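Side-chain contact in protein-l-isoaspartate o-methyltransferase (Thermotoga maritima, PDB 1DL5), which probably initiates repair of damaged proteins by transferring a methyl group from S-adenosylmethionine to the free alpha-carboxylate of isoaspartyl residues: residues Val241-Leu246 with Glu299-His304. Residues are numbered along the deposited sequence; the frame is centred on the assembly and turned at random.
Sequences VELVDL and EYLMLH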
ATOM      1  N   VAL A 241      17.299  11.263   4.456  1.00 15.84           N
ATOM      2  CA  VAL A 241      16.823  11.617   3.123  1.00 16.63           C
ATOM      3  C   VAL A 241      17.644  10.892   2.056  1.00 17.94           C
ATOM      4  O   VAL A 241      17.093  10.443   1.047  1.00 15.62           O
ATOM      5  CB  VAL A 241      16.884  13.142   2.895  1.00 19.29           C
ATOM      6  CG1 VAL A 241      16.599  13.472   1.442  1.00 22.82           C
ATOM      7  CG2 VAL A 241      15.859  13.830   3.789  1.00 20.72           C
ATOM      8  N   GLU A 242      18.951  10.775   2.277  1.00 18.46           N
ATOM      9  CA  GLU A 242      19.809  10.064   1.326  1.00 17.72           C
ATOM     10  C   GLU A 242      19.293   8.630   1.230  1.00 17.67           C
ATOM     11  O   GLU A 242      19.193   8.056   0.143  1.00 15.28           O
ATOM     12  CB  GLU A 242      21.264  10.009   1.806  1.00 20.42           C
ATOM     13  CG  GLU A 242      21.992  11.342   1.931  1.00 20.97           C
ATOM     14  CD  GLU A 242      23.478  11.163   2.243  1.00 23.45           C
ATOM     15  OE1 GLU A 242      23.827  10.270   3.048  1.00 21.64           O
ATOM     16  OE2 GLU A 242      24.298  11.921   1.688  1.00 23.75           O
ATOM     17  N   LEU A 243      18.980   8.048   2.383  1.00 16.33           N
ATOM     18  CA  LEU A 243      18.487   6.681   2.420  1.00 15.82           C
ATOM     19  C   LEU A 243      17.134   6.523   1.722  1.00 16.14           C
ATOM     20  O   LEU A 243      16.896   5.520   1.048  1.00 13.59           O
ATOM     21  CB  LEU A 243      18.418   6.193   3.875  1.00 18.57           C
ATOM     22  CG  LEU A 243      19.769   5.759   4.461  1.00 18.02           C
ATOM     23  CD1 LEU A 243      19.710   5.719   5.989  1.00 16.30           C
ATOM     24  CD2 LEU A 243      20.144   4.392   3.904  1.00 15.03           C
ATOM     25  N   VAL A 244      16.255   7.512   1.866  1.00 13.27           N
ATOM     26  CA  VAL A 244      14.941   7.448   1.220  1.00 13.92           C
ATOM     27  C   VAL A 244      15.109   7.520  -0.297  1.00 16.04           C
ATOM     28  O   VAL A 244      14.400   6.846  -1.048  1.00 15.41           O
ATOM     29  CB  VAL A 244      14.022   8.601   1.692  1.00 15.84           C
ATOM     30  CG1 VAL A 244      12.738   8.635   0.843  1.00 16.49           C
ATOM     31  CG2 VAL A 244      13.671   8.408   3.169  1.00 15.67           C
ATOM     32  N   ASP A 245      16.059   8.343  -0.733  1.00 13.68           N
ATOM     33  CA  ASP A 245      16.375   8.510  -2.152  1.00 14.86           C
ATOM     34  C   ASP A 245      16.802   7.158  -2.721  1.00 13.99           C
ATOM     35  O   ASP A 245      16.280   6.706  -3.738  1.00 16.25           O
ATOM     36  CB  ASP A 245      17.535   9.508  -2.295  1.00 14.41           C
ATOM     37  CG  ASP A 245      17.940   9.756  -3.739  1.00 21.16           C
ATOM     38  OD1 ASP A 245      17.436   9.072  -4.653  1.00 24.99           O
ATOM     39  OD2 ASP A 245      18.784  10.651  -3.954  1.00 27.15           O
ATOM     40  N   LEU A 246      17.742   6.509  -2.039  1.00 12.06           N
ATOM     41  CA  LEU A 246      18.278   5.225  -2.484  1.00 13.51           C
ATOM     42  C   LEU A 246      17.334   4.041  -2.358  1.00 14.82           C
ATOM     43  O   LEU A 246      17.258   3.198  -3.250  1.00 14.68           O
ATOM     44  CB  LEU A 246      19.558   4.894  -1.705  1.00 15.37           C
ATOM     45  CG  LEU A 246      20.756   5.832  -1.874  1.00 16.12           C
ATOM     46  CD1 LEU A 246      21.763   5.582  -0.755  1.00 14.26           C
ATOM     47  CD2 LEU A 246      21.397   5.603  -3.242  1.00 16.92           C
ATOM     48  N   GLU A 299      26.432   4.157   3.649  1.00 18.20           N
ATOM     49  CA  GLU A 299      27.663   3.401   3.406  1.00 19.81           C
ATOM     50  C   GLU A 299      27.847   2.220   4.353  1.00 19.77           C
ATOM     51  O   GLU A 299      28.528   1.243   4.018  1.00 17.67           O
ATOM     52  CB  GLU A 299      28.895   4.311   3.522  1.00 19.54           C
ATOM     53  CG  GLU A 299      28.931   5.469   2.533  1.00 21.39           C
ATOM     54  CD  GLU A 299      28.429   6.769   3.126  1.00 21.20           C
ATOM     55  OE1 GLU A 299      27.479   6.735   3.938  1.00 22.32           O
ATOM     56  OE2 GLU A 299      28.979   7.834   2.769  1.00 24.39           O
ATOM     57  N   TYR A 300      27.229   2.296   5.527  1.00 18.53           N
ATOM     58  CA  TYR A 300      27.389   1.242   6.523  1.00 21.19           C
ATOM     59  C   TYR A 300      26.176   0.356   6.765  1.00 22.61           C
ATOM     60  O   TYR A 300      26.107  -0.324   7.791  1.00 24.03           O
ATOM     61  CB  TYR A 300      27.822   1.867   7.852  1.00 23.64           C
ATOM     62  CG  TYR A 300      28.957   2.852   7.701  1.00 26.78           C
ATOM     63  CD1 TYR A 300      30.281   2.418   7.667  1.00 28.72           C
ATOM     64  CD2 TYR A 300      28.707   4.213   7.547  1.00 27.24           C
ATOM     65  CE1 TYR A 300      31.330   3.315   7.479  1.00 30.86           C
ATOM     66  CE2 TYR A 300      29.749   5.122   7.359  1.00 31.42           C
ATOM     67  CZ  TYR A 300      31.056   4.663   7.324  1.00 33.43           C
ATOM     68  OH  TYR A 300      32.088   5.548   7.118  1.00 38.58           O
ATOM     69  N   LEU A 301      25.235   0.344   5.828  1.00 17.88           N
ATOM     70  CA  LEU A 301      24.024  -0.459   5.981  1.00 17.99           C
ATOM     71  C   LEU A 301      23.797  -1.398   4.807  1.00 19.33           C
ATOM     72  O   LEU A 301      24.283  -1.151   3.704  1.00 18.88           O
ATOM     73  CB  LEU A 301      22.806   0.462   6.090  1.00 20.11           C
ATOM     74  CG  LEU A 301      22.773   1.509   7.203  1.00 20.03           C
ATOM     75  CD1 LEU A 301      21.584   2.452   6.992  1.00 21.10           C
ATOM     76  CD2 LEU A 301      22.673   0.804   8.549  1.00 22.64           C
ATOM     77  N   MET A 302      23.068  -2.485   5.042  1.00 17.47           N
ATOM     78  CA  MET A 302      22.743  -3.385   3.948  1.00 17.84           C
ATOM     79  C   MET A 302      21.396  -2.890   3.433  1.00 18.82           C
ATOM     80  O   MET A 302      20.439  -2.735   4.202  1.00 15.74           O
ATOM     81  CB  MET A 302      22.625  -4.832   4.412  1.00 19.91           C
ATOM     82  CG  MET A 302      22.311  -5.765   3.256  1.00 28.07           C
ATOM     83  SD  MET A 302      22.514  -7.494   3.652  1.00 37.74           S
ATOM     84  CE  MET A 302      24.293  -7.651   3.486  1.00 34.28           C
ATOM     85  N   LEU A 303      21.330  -2.630   2.136  1.00 15.81           N
ATOM     86  CA  LEU A 303      20.117  -2.114   1.523  1.00 18.45           C
ATOM     87  C   LEU A 303      19.285  -3.196   0.859  1.00 18.28           C
ATOM     88  O   LEU A 303      19.812  -4.059   0.162  1.00 16.48           O
ATOM     89  CB  LEU A 303      20.487  -1.043   0.492  1.00 18.24           C
ATOM     90  CG  LEU A 303      21.471   0.021   0.994  1.00 18.56           C
ATOM     91  CD1 LEU A 303      21.696   1.046  -0.105  1.00 21.77           C
ATOM     92  CD2 LEU A 303      20.915   0.702   2.254  1.00 16.69           C
ATOM     93  N   HIS A 304      17.980  -3.155   1.101  1.00 14.91           N
ATOM     94  CA  HIS A 304      17.054  -4.113   0.511  1.00 15.09           C
ATOM     95  C   HIS A 304      16.063  -3.251  -0.265  1.00 15.83           C
ATOM     96  O   HIS A 304      15.078  -2.755   0.289  1.00 15.76           O
ATOM     97  CB  HIS A 304      16.337  -4.917   1.603  1.00 14.41           C
ATOM     98  CG  HIS A 304      17.266  -5.653   2.529  1.00 14.79           C
ATOM     99  ND1 HIS A 304      17.340  -7.029   2.574  1.00 17.63           N
ATOM    100  CD2 HIS A 304      18.135  -5.200   3.465  1.00 16.90           C
ATOM    101  CE1 HIS A 304      18.212  -7.393   3.498  1.00 15.84           C
ATOM    102  NE2 HIS A 304      18.710  -6.302   4.054  1.00 19.09           N
TER
HETATM  103  O   HOH W   1      26.493   9.497   3.811  1.00 26.45           O
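The forked end of Leu243 rests against methyl groups of Leu301 and Leu303. Its CB stays by the helix and meets nothing across the contact. CG lies opposite the carbonyl carbon about the CA-CB bond (chi1 -79°), which carries the branch outward. The two methyl groups then do all the touching. CD1 rests on Leu301 CD1 at 3.9 Å. CD2 meets the same Leu301 CD1 at 3.9 Å, so this single methyl sits against both tips of the Leu243 fork. CD2 also meets Leu303 CD2 at 4.1 Å. Leu243 crosses each of its partners at about a right angle. Leu301 and Leu303 lie two residues apart, and both point toward the helix. All three leucines are buried, and the contact is purely apolar at its centre. Leu246 CD1 stays 4.6 Å from Leu303 CD1, a looser approach.

A water bridge flanks the leucines. One water lies 2.9 Å from Glu242 OE1 and 2.9 Å from Glu299 OE1, and hydrogen-bonds to both. Other acceptors compete for its two protons, so the bonds may not all be made at once. Glu242 OE1 and Glu299 OE1 are 5.2 Å apart, and the water probably eases the repulsion between like charges. Salt bridging of Glu299 OE2 to Arg182 should help too, while Glu242 OE2 is hydrogen-bonded to Ser180 OG.

The contact lies within the C-terminal region. It seats helix 237-248 against strand 302-306 and the turn leading into it. Trp290 of helix 281-292 touches both Leu243 and Leu301. In the mixed sheet, strand 302-306 runs between strands 194-202 and 312-314, antiparallel to both.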